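Aldehyde dehydrogenase family protein (Pseudomonas syringae pv. tomato, PDB 5IUV) oxidises indole-3-acetaldehyde to the auxin indole-3-acetic acid with NAD+ as hydride acceptor, a route of auxin synthesis that contributes to bacterial virulence. Local coordinates at residues 265-270 against 427-432; 301-306 against 457-462; 450-455 against 465-470. All blocks are in the same frame, centred on the assembly; numbering follows the deposited sequence.

Contact 1. Residues 265-270 against 427-432; sequences WLEAGG and YGLAAA. With NAD (nicotinamide-adenine-dinucleotide), chain C.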
loop_
_atom_site.group_PDB
_atom_site.type_symbol
_atom_site.label_atom_id
_atom_site.label_comp_id
_atom_site.label_asym_id
_atom_site.label_seq_id
_atom_site.Cartn_x
_atom_site.Cartn_y
_atom_site.Cartn_z
ATOM N N TRP A 265 0.522 13.666 -20.009
ATOM C CA TRP A 265 -0.479 12.681 -19.629
ATOM C C TRP A 265 -1.734 12.909 -20.452
ATOM O O TRP A 265 -2.283 14.007 -20.455
ATOM C CB TRP A 265 -0.801 12.769 -18.136
ATOM C CG TRP A 265 0.390 12.594 -17.235
ATOM C CD1 TRP A 265 1.118 13.581 -16.635
ATOM C CD2 TRP A 265 0.983 11.359 -16.836
ATOM N NE1 TRP A 265 2.126 13.036 -15.882
ATOM C CE2 TRP A 265 2.066 11.670 -15.989
ATOM C CE3 TRP A 265 0.699 10.016 -17.103
ATOM C CZ2 TRP A 265 2.866 10.689 -15.414
ATOM C CZ3 TRP A 265 1.493 9.048 -16.535
ATOM C CH2 TRP A 265 2.564 9.388 -15.700
ATOM N N LEU A 266 -2.188 11.864 -21.137
ATOM C CA LEU A 266 -3.227 12.005 -22.152
ATOM C C LEU A 266 -4.460 11.157 -21.873
ATOM O O LEU A 266 -4.354 9.988 -21.504
ATOM C CB LEU A 266 -2.666 11.622 -23.529
ATOM C CG LEU A 266 -1.345 12.298 -23.908
ATOM C CD1 LEU A 266 -0.670 11.600 -25.087
ATOM C CD2 LEU A 266 -1.598 13.765 -24.208
ATOM N N GLU A 267 -5.627 11.758 -22.075
ATOM C CA GLU A 267 -6.893 11.039 -22.091
ATOM C C GLU A 267 -7.542 11.345 -23.432
ATOM O O GLU A 267 -7.952 12.474 -23.671
ATOM C CB GLU A 267 -7.793 11.468 -20.931
ATOM C CG GLU A 267 -7.188 11.252 -19.547
ATOM C CD GLU A 267 -7.760 10.026 -18.849
ATOM O OE1 GLU A 267 -8.743 9.455 -19.372
ATOM O OE2 GLU A 267 -7.235 9.642 -17.781
ATOM N N ALA A 268 -7.623 10.355 -24.313
ATOM C CA ALA A 268 -7.980 10.627 -25.695
ATOM C C ALA A 268 -9.244 9.891 -26.116
ATOM O O ALA A 268 -10.099 9.588 -25.291
ATOM C CB ALA A 268 -6.823 10.271 -26.616
ATOM N N GLY A 269 -9.361 9.610 -27.405
ATOM C CA GLY A 269 -10.590 9.053 -27.938
ATOM C C GLY A 269 -10.908 7.641 -27.484
ATOM O O GLY A 269 -10.126 6.998 -26.779
ATOM N N GLY A 270 -12.074 7.160 -27.895
ATOM C CA GLY A 270 -12.470 5.794 -27.620
ATOM C C GLY A 270 -13.373 5.259 -28.712
ATOM O O GLY A 270 -13.970 6.020 -29.468
ATOM N N TYR A 427 -7.876 2.007 -30.214
ATOM C CA TYR A 427 -8.311 2.593 -28.952
ATOM C C TYR A 427 -8.340 1.566 -27.818
ATOM O O TYR A 427 -8.037 0.394 -28.028
ATOM C CB TYR A 427 -9.693 3.218 -29.122
ATOM C CG TYR A 427 -9.714 4.416 -30.042
ATOM C CD1 TYR A 427 -9.035 5.585 -29.707
ATOM C CD2 TYR A 427 -10.428 4.393 -31.233
ATOM C CE1 TYR A 427 -9.062 6.697 -30.539
ATOM C CE2 TYR A 427 -10.459 5.500 -32.077
ATOM C CZ TYR A 427 -9.776 6.650 -31.718
ATOM O OH TYR A 427 -9.802 7.755 -32.538
ATOM N N GLY A 428 -8.709 2.011 -26.621
ATOM C CA GLY A 428 -8.780 1.130 -25.470
ATOM C C GLY A 428 -9.213 1.855 -24.211
ATOM O O GLY A 428 -8.611 1.701 -23.156
ATOM N N LEU A 429 -10.266 2.655 -24.323
ATOM C CA LEU A 429 -10.697 3.473 -23.197
ATOM C C LEU A 429 -11.603 2.684 -22.265
ATOM O O LEU A 429 -11.398 2.661 -21.056
ATOM C CB LEU A 429 -11.409 4.728 -23.689
ATOM C CG LEU A 429 -11.581 5.805 -22.624
ATOM C CD1 LEU A 429 -10.236 6.216 -22.038
ATOM C CD2 LEU A 429 -12.267 6.993 -23.243
ATOM N N ALA A 430 -12.610 2.035 -22.831
ATOM C CA ALA A 430 -13.531 1.241 -22.025
ATOM C C ALA A 430 -14.115 0.097 -22.834
ATOM O O ALA A 430 -13.959 0.038 -24.050
ATOM C CB ALA A 430 -14.651 2.108 -21.469
ATOM N N ALA A 431 -14.794 -0.801 -22.133
ATOM C CA ALA A 431 -15.511 -1.912 -22.741
ATOM C C ALA A 431 -16.521 -2.422 -21.718
ATOM O O ALA A 431 -16.377 -2.150 -20.527
ATOM C CB ALA A 431 -14.550 -3.018 -23.160
ATOM N N ALA A 432 -17.543 -3.141 -22.167
ATOM C CA ALA A 432 -18.459 -3.776 -21.218
ATOM C C ALA A 432 -18.807 -5.208 -21.609
ATOM O O ALA A 432 -18.779 -5.573 -22.788
ATOM C CB ALA A 432 -19.730 -2.956 -21.068
HETATM P PA NAD C . -9.534 18.438 -29.269
HETATM O O1A NAD C . -8.442 17.443 -29.367
HETATM O O2A NAD C . -9.874 19.116 -30.581
HETATM O O5B NAD C . -9.175 19.538 -28.195
HETATM C C5B NAD C . -9.163 19.341 -26.766
HETATM C C4B NAD C . -8.535 20.569 -26.156
HETATM O O4B NAD C . -7.224 20.762 -26.731
HETATM C C3B NAD C . -9.270 21.901 -26.328
HETATM O O3B NAD C . -9.132 22.712 -25.166
HETATM C C2B NAD C . -8.551 22.535 -27.521
HETATM O O2B NAD C . -8.663 23.955 -27.530
HETATM C C1B NAD C . -7.122 22.062 -27.272
HETATM N N9A NAD C . -6.234 22.013 -28.430
HETATM C C8A NAD C . -6.580 21.882 -29.749
HETATM N N7A NAD C . -5.569 21.965 -30.580
HETATM C C5A NAD C . -4.471 22.139 -29.744
HETATM C C6A NAD C . -3.088 22.243 -30.004
HETATM N N6A NAD C . -2.558 22.261 -31.231
HETATM N N1A NAD C . -2.259 22.352 -28.938
HETATM C C2A NAD C . -2.785 22.377 -27.710
HETATM N N3A NAD C . -4.069 22.302 -27.345
HETATM C C4A NAD C . -4.869 22.172 -28.418
HETATM O O3 NAD C . -10.857 17.713 -28.720
HETATM P PN NAD C . -12.363 18.199 -28.453
HETATM O O1N NAD C . -13.019 18.283 -29.779
HETATM O O2N NAD C . -12.335 19.400 -27.587
HETATM O O5D NAD C . -12.960 17.013 -27.565
HETATM C C5D NAD C . -13.453 15.786 -28.147
HETATM C C4D NAD C . -12.422 14.709 -27.913
HETATM O O4D NAD C . -12.206 14.551 -26.492
HETATM C C3D NAD C . -12.814 13.321 -28.406
HETATM O O3D NAD C . -11.727 12.732 -29.111
HETATM C C2D NAD C . -13.125 12.591 -27.095
HETATM O O2D NAD C . -12.939 11.179 -27.101
HETATM C C1D NAD C . -12.102 13.220 -26.121
HETATM N N1N NAD C . -12.555 13.041 -24.677
HETATM C C2N NAD C . -11.762 12.160 -23.902
HETATM C C3N NAD C . -12.055 11.976 -22.559
HETATM C C7N NAD C . -11.299 10.999 -21.693
HETATM O O7N NAD C . -10.505 10.190 -22.219
HETATM N N7N NAD C . -11.592 10.964 -20.417
HETATM C C4N NAD C . -13.145 12.653 -22.011
HETATM C C5N NAD C . -13.930 13.488 -22.800
HETATM C C6N NAD C . -13.613 13.673 -24.136
#

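Contact 2. Residues 301-306 against 457-462; sequences VCTAGS and QYDGGD. With NAD (nicotinamide-adenine-dinucleotide), chain C.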
loop_
_atom_site.group_PDB
_atom_site.type_symbol
_atom_site.label_atom_id
_atom_site.label_comp_id
_atom_site.label_asym_id
_atom_site.label_seq_id
_atom_site.Cartn_x
_atom_site.Cartn_y
_atom_site.Cartn_z
ATOM N N VAL A 301 -19.453 11.431 -25.656
ATOM C CA VAL A 301 -18.847 10.822 -24.485
ATOM C C VAL A 301 -17.694 9.949 -24.958
ATOM O O VAL A 301 -17.850 9.156 -25.891
ATOM C CB VAL A 301 -19.870 9.978 -23.682
ATOM C CG1 VAL A 301 -19.222 9.355 -22.449
ATOM C CG2 VAL A 301 -21.083 10.824 -23.287
ATOM N N CYS A 302 -16.534 10.109 -24.334
ATOM C CA CYS A 302 -15.356 9.347 -24.721
ATOM C C CYS A 302 -15.595 7.843 -24.626
ATOM O O CYS A 302 -15.165 7.071 -25.495
ATOM C CB CYS A 302 -14.175 9.739 -23.849
ATOM S SG CYS A 302 -14.429 9.489 -22.064
ATOM N N THR A 303 -16.298 7.435 -23.575
ATOM C CA THR A 303 -16.631 6.030 -23.375
ATOM C C THR A 303 -18.007 5.629 -23.893
ATOM O O THR A 303 -18.576 4.651 -23.413
ATOM C CB THR A 303 -16.574 5.661 -21.894
ATOM O OG1 THR A 303 -17.399 6.564 -21.148
ATOM C CG2 THR A 303 -15.157 5.759 -21.396
ATOM N N ALA A 304 -18.551 6.373 -24.854
ATOM C CA ALA A 304 -19.835 5.989 -25.429
ATOM C C ALA A 304 -19.729 4.560 -25.933
ATOM O O ALA A 304 -18.709 4.177 -26.507
ATOM C CB ALA A 304 -20.245 6.934 -26.557
ATOM N N GLY A 305 -20.759 3.759 -25.673
ATOM C CA GLY A 305 -20.782 2.387 -26.148
ATOM C C GLY A 305 -21.152 2.384 -27.620
ATOM O O GLY A 305 -22.275 2.026 -27.980
ATOM N N SER A 306 -20.209 2.784 -28.469
ATOM C CA SER A 306 -20.502 3.038 -29.881
ATOM C C SER A 306 -20.461 1.777 -30.744
ATOM O O SER A 306 -20.978 1.773 -31.859
ATOM C CB SER A 306 -19.536 4.085 -30.436
ATOM O OG SER A 306 -18.198 3.727 -30.158
ATOM N N GLN A 457 -23.281 -3.954 -16.443
ATOM C CA GLN A 457 -23.673 -2.563 -16.328
ATOM C C GLN A 457 -22.887 -1.782 -17.374
ATOM O O GLN A 457 -21.945 -2.317 -17.962
ATOM C CB GLN A 457 -23.394 -2.022 -14.925
ATOM C CG GLN A 457 -21.915 -1.915 -14.607
ATOM C CD GLN A 457 -21.668 -1.547 -13.158
ATOM O OE1 GLN A 457 -22.442 -0.809 -12.559
ATOM N NE2 GLN A 457 -20.588 -2.070 -12.586
ATOM N N TYR A 458 -23.269 -0.534 -17.616
ATOM C CA TYR A 458 -22.441 0.351 -18.433
ATOM C C TYR A 458 -22.186 1.654 -17.686
ATOM O O TYR A 458 -22.981 2.039 -16.838
ATOM C CB TYR A 458 -23.083 0.636 -19.803
ATOM C CG TYR A 458 -22.035 1.010 -20.821
ATOM C CD1 TYR A 458 -21.348 0.030 -21.510
ATOM C CD2 TYR A 458 -21.693 2.338 -21.051
ATOM C CE1 TYR A 458 -20.363 0.349 -22.415
ATOM C CE2 TYR A 458 -20.701 2.674 -21.960
ATOM C CZ TYR A 458 -20.039 1.667 -22.638
ATOM O OH TYR A 458 -19.042 1.962 -23.546
ATOM N N ASP A 459 -21.070 2.312 -18.003
ATOM C CA ASP A 459 -20.699 3.591 -17.394
ATOM C C ASP A 459 -20.615 3.488 -15.871
ATOM O O ASP A 459 -21.165 4.321 -15.152
ATOM C CB ASP A 459 -21.698 4.686 -17.797
ATOM C CG ASP A 459 -21.175 6.094 -17.528
ATOM O OD1 ASP A 459 -19.945 6.310 -17.621
ATOM O OD2 ASP A 459 -21.997 6.986 -17.225
ATOM N N GLY A 460 -19.923 2.463 -15.382
ATOM C CA GLY A 460 -19.807 2.244 -13.956
ATOM C C GLY A 460 -18.603 2.930 -13.336
ATOM O O GLY A 460 -17.849 3.639 -14.015
ATOM N N GLY A 461 -18.425 2.723 -12.034
ATOM C CA GLY A 461 -17.315 3.323 -11.315
ATOM C C GLY A 461 -17.699 4.645 -10.675
ATOM O O GLY A 461 -18.715 5.240 -11.019
ATOM N N ASP A 462 -16.894 5.091 -9.717
ATOM C CA ASP A 462 -17.087 6.390 -9.087
ATOM C C ASP A 462 -15.699 6.984 -8.871
ATOM O O ASP A 462 -14.772 6.637 -9.606
ATOM C CB ASP A 462 -17.878 6.259 -7.783
ATOM C CG ASP A 462 -17.322 5.179 -6.858
ATOM O OD1 ASP A 462 -16.112 4.896 -6.927
ATOM O OD2 ASP A 462 -18.094 4.623 -6.044
HETATM P PA NAD C . -9.534 18.438 -29.269
HETATM O O1A NAD C . -8.442 17.443 -29.367
HETATM O O2A NAD C . -9.874 19.116 -30.581
HETATM O O5B NAD C . -9.175 19.538 -28.195
HETATM C C5B NAD C . -9.163 19.341 -26.766
HETATM C C4B NAD C . -8.535 20.569 -26.156
HETATM O O4B NAD C . -7.224 20.762 -26.731
HETATM C C3B NAD C . -9.270 21.901 -26.328
HETATM O O3B NAD C . -9.132 22.712 -25.166
HETATM C C2B NAD C . -8.551 22.535 -27.521
HETATM O O2B NAD C . -8.663 23.955 -27.530
HETATM C C1B NAD C . -7.122 22.062 -27.272
HETATM N N9A NAD C . -6.234 22.013 -28.430
HETATM C C8A NAD C . -6.580 21.882 -29.749
HETATM N N7A NAD C . -5.569 21.965 -30.580
HETATM C C5A NAD C . -4.471 22.139 -29.744
HETATM C C6A NAD C . -3.088 22.243 -30.004
HETATM N N6A NAD C . -2.558 22.261 -31.231
HETATM N N1A NAD C . -2.259 22.352 -28.938
HETATM C C2A NAD C . -2.785 22.377 -27.710
HETATM N N3A NAD C . -4.069 22.302 -27.345
HETATM C C4A NAD C . -4.869 22.172 -28.418
HETATM O O3 NAD C . -10.857 17.713 -28.720
HETATM P PN NAD C . -12.363 18.199 -28.453
HETATM O O1N NAD C . -13.019 18.283 -29.779
HETATM O O2N NAD C . -12.335 19.400 -27.587
HETATM O O5D NAD C . -12.960 17.013 -27.565
HETATM C C5D NAD C . -13.453 15.786 -28.147
HETATM C C4D NAD C . -12.422 14.709 -27.913
HETATM O O4D NAD C . -12.206 14.551 -26.492
HETATM C C3D NAD C . -12.814 13.321 -28.406
HETATM O O3D NAD C . -11.727 12.732 -29.111
HETATM C C2D NAD C . -13.125 12.591 -27.095
HETATM O O2D NAD C . -12.939 11.179 -27.101
HETATM C C1D NAD C . -12.102 13.220 -26.121
HETATM N N1N NAD C . -12.555 13.041 -24.677
HETATM C C2N NAD C . -11.762 12.160 -23.902
HETATM C C3N NAD C . -12.055 11.976 -22.559
HETATM C C7N NAD C . -11.299 10.999 -21.693
HETATM O O7N NAD C . -10.505 10.190 -22.219
HETATM N N7N NAD C . -11.592 10.964 -20.417
HETATM C C4N NAD C . -13.145 12.653 -22.011
HETATM C C5N NAD C . -13.930 13.488 -22.800
HETATM C C6N NAD C . -13.613 13.673 -24.136
HETATM O O HOH W 1 -20.083 6.011 -20.708
#

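Contact 3. Residues 450-455 against 465-470; sequences AGSVWV and APFGGF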
loop_
_atom_site.group_PDB
_atom_site.type_symbol
_atom_site.label_atom_id
_atom_site.label_comp_id
_atom_site.label_asym_id
_atom_site.label_seq_id
_atom_site.Cartn_x
_atom_site.Cartn_y
_atom_site.Cartn_z
ATOM N N ALA A 450 -8.673 -2.580 -22.256
ATOM C CA ALA A 450 -9.356 -1.310 -22.023
ATOM C C ALA A 450 -9.182 -0.861 -20.575
ATOM O O ALA A 450 -9.139 -1.691 -19.663
ATOM C CB ALA A 450 -10.829 -1.434 -22.366
ATOM N N GLY A 451 -9.087 0.446 -20.365
ATOM C CA GLY A 451 -8.822 0.988 -19.041
ATOM C C GLY A 451 -9.957 0.780 -18.053
ATOM O O GLY A 451 -9.729 0.663 -16.849
ATOM N N SER A 452 -11.187 0.758 -18.558
ATOM C CA SER A 452 -12.342 0.415 -17.737
ATOM C C SER A 452 -13.095 -0.742 -18.371
ATOM O O SER A 452 -13.364 -0.714 -19.564
ATOM C CB SER A 452 -13.285 1.612 -17.576
ATOM O OG SER A 452 -12.636 2.707 -16.960
ATOM N N VAL A 453 -13.443 -1.750 -17.577
ATOM C CA VAL A 453 -14.295 -2.828 -18.069
ATOM C C VAL A 453 -15.493 -2.951 -17.144
ATOM O O VAL A 453 -15.339 -3.173 -15.940
ATOM C CB VAL A 453 -13.550 -4.179 -18.157
ATOM C CG1 VAL A 453 -14.508 -5.279 -18.591
ATOM C CG2 VAL A 453 -12.377 -4.084 -19.129
ATOM N N TRP A 454 -16.682 -2.770 -17.704
ATOM C CA TRP A 454 -17.899 -2.792 -16.912
ATOM C C TRP A 454 -18.641 -4.104 -17.138
ATOM O O TRP A 454 -18.849 -4.526 -18.273
ATOM C CB TRP A 454 -18.774 -1.574 -17.248
ATOM C CG TRP A 454 -18.060 -0.281 -16.944
ATOM C CD1 TRP A 454 -17.452 0.051 -15.768
ATOM C CD2 TRP A 454 -17.856 0.834 -17.826
ATOM N NE1 TRP A 454 -16.889 1.303 -15.858
ATOM C CE2 TRP A 454 -17.126 1.806 -17.109
ATOM C CE3 TRP A 454 -18.228 1.110 -19.147
ATOM C CZ2 TRP A 454 -16.753 3.029 -17.667
ATOM C CZ3 TRP A 454 -17.857 2.334 -19.703
ATOM C CH2 TRP A 454 -17.135 3.277 -18.961
ATOM N N VAL A 455 -19.015 -4.767 -16.052
ATOM C CA VAL A 455 -19.652 -6.074 -16.166
ATOM C C VAL A 455 -21.082 -6.003 -15.656
ATOM O O VAL A 455 -21.326 -5.597 -14.518
ATOM C CB VAL A 455 -18.878 -7.166 -15.392
ATOM C CG1 VAL A 455 -19.581 -8.529 -15.525
ATOM C CG2 VAL A 455 -17.440 -7.246 -15.890
ATOM N N ALA A 465 -12.465 4.712 -8.788
ATOM C CA ALA A 465 -12.080 3.936 -9.967
ATOM C C ALA A 465 -11.236 4.739 -10.947
ATOM O O ALA A 465 -11.742 5.672 -11.562
ATOM C CB ALA A 465 -13.320 3.412 -10.683
ATOM N N PRO A 466 -9.958 4.351 -11.117
ATOM C CA PRO A 466 -9.076 4.989 -12.102
ATOM C C PRO A 466 -9.694 4.897 -13.483
ATOM O O PRO A 466 -10.297 3.882 -13.809
ATOM C CB PRO A 466 -7.783 4.161 -12.040
ATOM C CG PRO A 466 -7.878 3.357 -10.812
ATOM C CD PRO A 466 -9.311 3.212 -10.443
ATOM N N PHE A 467 -9.521 5.939 -14.281
ATOM C CA PHE A 467 -10.188 6.064 -15.564
ATOM C C PHE A 467 -9.164 6.555 -16.589
ATOM O O PHE A 467 -8.510 7.575 -16.368
ATOM C CB PHE A 467 -11.367 7.042 -15.435
ATOM C CG PHE A 467 -12.185 7.198 -16.686
ATOM C CD1 PHE A 467 -11.745 8.012 -17.724
ATOM C CD2 PHE A 467 -13.407 6.569 -16.808
ATOM C CE1 PHE A 467 -12.491 8.162 -18.867
ATOM C CE2 PHE A 467 -14.162 6.729 -17.952
ATOM C CZ PHE A 467 -13.700 7.530 -18.978
ATOM N N GLY A 468 -9.015 5.833 -17.698
ATOM C CA GLY A 468 -8.075 6.237 -18.736
ATOM C C GLY A 468 -7.804 5.138 -19.743
ATOM O O GLY A 468 -8.400 4.074 -19.667
ATOM N N GLY A 469 -6.891 5.379 -20.680
ATOM C CA GLY A 469 -6.783 4.499 -21.835
ATOM C C GLY A 469 -5.650 3.493 -21.891
ATOM O O GLY A 469 -4.591 3.678 -21.283
ATOM N N PHE A 470 -5.911 2.396 -22.600
ATOM C CA PHE A 470 -4.874 1.553 -23.184
ATOM C C PHE A 470 -4.562 2.149 -24.546
ATOM O O PHE A 470 -5.412 2.828 -25.119
ATOM C CB PHE A 470 -5.342 0.102 -23.367
ATOM C CG PHE A 470 -5.305 -0.740 -22.112
ATOM C CD1 PHE A 470 -5.797 -0.261 -20.910
ATOM C CD2 PHE A 470 -4.826 -2.044 -22.161
ATOM C CE1 PHE A 470 -5.776 -1.055 -19.771
ATOM C CE2 PHE A 470 -4.807 -2.837 -21.026
ATOM C CZ PHE A 470 -5.285 -2.340 -19.831
HETATM O O HOH W 2 -8.003 2.159 -15.141
HETATM O O HOH W 3 -11.456 4.386 -18.686
HETATM O O HOH W 4 -13.112 3.310 -14.359
#

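Contact 1. Residues 265-270 against 427-432
Y427 and L429 reach across to the loop A268-G269-G270, the Y427 ring lying against its backbone and the L429 side chain beside it. The CA of G270 stands over the ring face in a CH-pi contact, 4.3 Å from the Y427 centroid and 25° off the ring normal. The N of G270 sits above the same ring, displaced toward its rim, while the O of G269 comes obliquely to within 3.4 Å of Y427 CD1. L429 CB packs against G270 CA at 4.2 Å. With CG anti to the backbone N (chi1 -165°), L429 sends its two methyls toward the cofactor: CD2 is 3.8 Å from NAD O7N and 4.0 Å from the O of A268. The carboxamide is flanked on the other segment by E267, whose CB lies 3.3 Å from NAD O7N. The bend at chi2 (-103°) turns the E267 carboxylate back toward that amide, and OE1 accepts a weak hydrogen bond from NAD N7N at 3.4 Å. E267 is the predicted active-site glutamate. In the next shell, the OG of S473 binds both the O of G269 and the N of G428, tying the two backbones together through a third loop, and L429 also packs on C302. The 268-270 loop follows strand 263-267, which pairs with strand 239-243, and helix 246-258 touches A268 and Y427 through T246. The 427-432 segment leads into strand 430-434 of the second sheet, so the contact lies where the two sheets meet around the nicotinamide.

Contact 2. Residues 301-306 against 457-462
With its CG anti to the backbone N (chi1 -155°), Y458 extends its ring from the 457-462 loop to the backbone of T303. Its OH donates to the O of T303 over 2.7 Å. The acceptor lies at the ring edge, in the ring plane, but the hydroxyl approaches the carbonyl from 33° out of the carbonyl plane, with a C=O...O angle of 147°. The same OH rests 3.2 Å from the CA of G305, and Y458 CZ is 3.7 Å from that carbon, so the tyrosine end is lodged against the bend of the 301-306 loop. That bend is compact: a type I turn from V301 to A304 is closed by the A304 N to V301 O bond, and an inverse gamma turn follows, centred on G305. A weaker link runs through a water. The OG1 of T303 is 2.8 Å from this water, which donates a weak bond to D459 OD1 at 3.1 Å; T303 OG1 and D459 OD1 are themselves 4.4 Å apart, so the water spans them. C302 precedes T303 in the turn and faces the cofactor, its SG 3.4 Å from NAD C4N, the carbon that takes up hydride. C302, T303 and D459 all contact indole-3-acetate in structures of this protein, consistent with two loops lining the substrate and product site; C302 is probably the family's nucleophilic cysteine. The 301-306 loop links helix 283-295 to strand 307-311, and the 457-462 loop follows strand 452-455. The Y458 ring meets W454 edge-to-face and also packs on A293 of that helix and on A432 of strand 430-434.

Contact 3. Residues 450-455 against 465-470
F470 lays its ring against the backbone of A450 and G451. From CB, which carries CG beside its own backbone N (chi1 -80°), the ring turns one face to the N of A450: CG is 3.8 Å from that N, which stands 3.7 Å above the ring centre. CD1 meets the N of G451 at 3.4 Å, CE1 comes equally close to the O of A450, and CZ ends 3.9 Å from that same oxygen. Next along, the CA of G451 points a hydrogen almost straight at the O of G468, with 3.2 Å between the heavy atoms and 168° at the hydrogen.

Beyond G451 the link between the segments runs through waters. The OG of S452 holds two, each at 2.7 Å: one accepts from the N of G468, the other donates to the O of P466. The first also sits over the centre of the F467 ring. A third bonds to the O of G451 at 2.9 Å and weakly to the O of P466. F467 also touches NAD and T303 at the rim of its ring.

S452 to V455 form a parallel ladder with a strand of the second subunit, and the O of P466 accepts from S492 of that subunit. As in other aldehyde dehydrogenases, the catalytic-domain sheet is continued by the partner's oligomerisation strand, probably the one carrying S492, and the following loop returns to the nicotinamide pocket.

All three contacts are buried, although contact 2 reaches solvent at D459. One segment each of contacts 1 and 3, 427-432 and 450-455, lies in the same sheet, and a probable hydrogen bond runs from the N of F470 to the O of G428. All three reach NAD, contact 3 through F467. Contacts 1 and 2 meet where A430 packs on T303. Their chemistry differs: contact 1 is an aromatic and aliphatic fit on glycine backbone, with the predicted active-site glutamate weakly bonded to the carboxamide, contact 2 rests on a direct tyrosine bond and a water bridge, and contact 3 combines ring-on-backbone packing with ordered water beside the subunit interface.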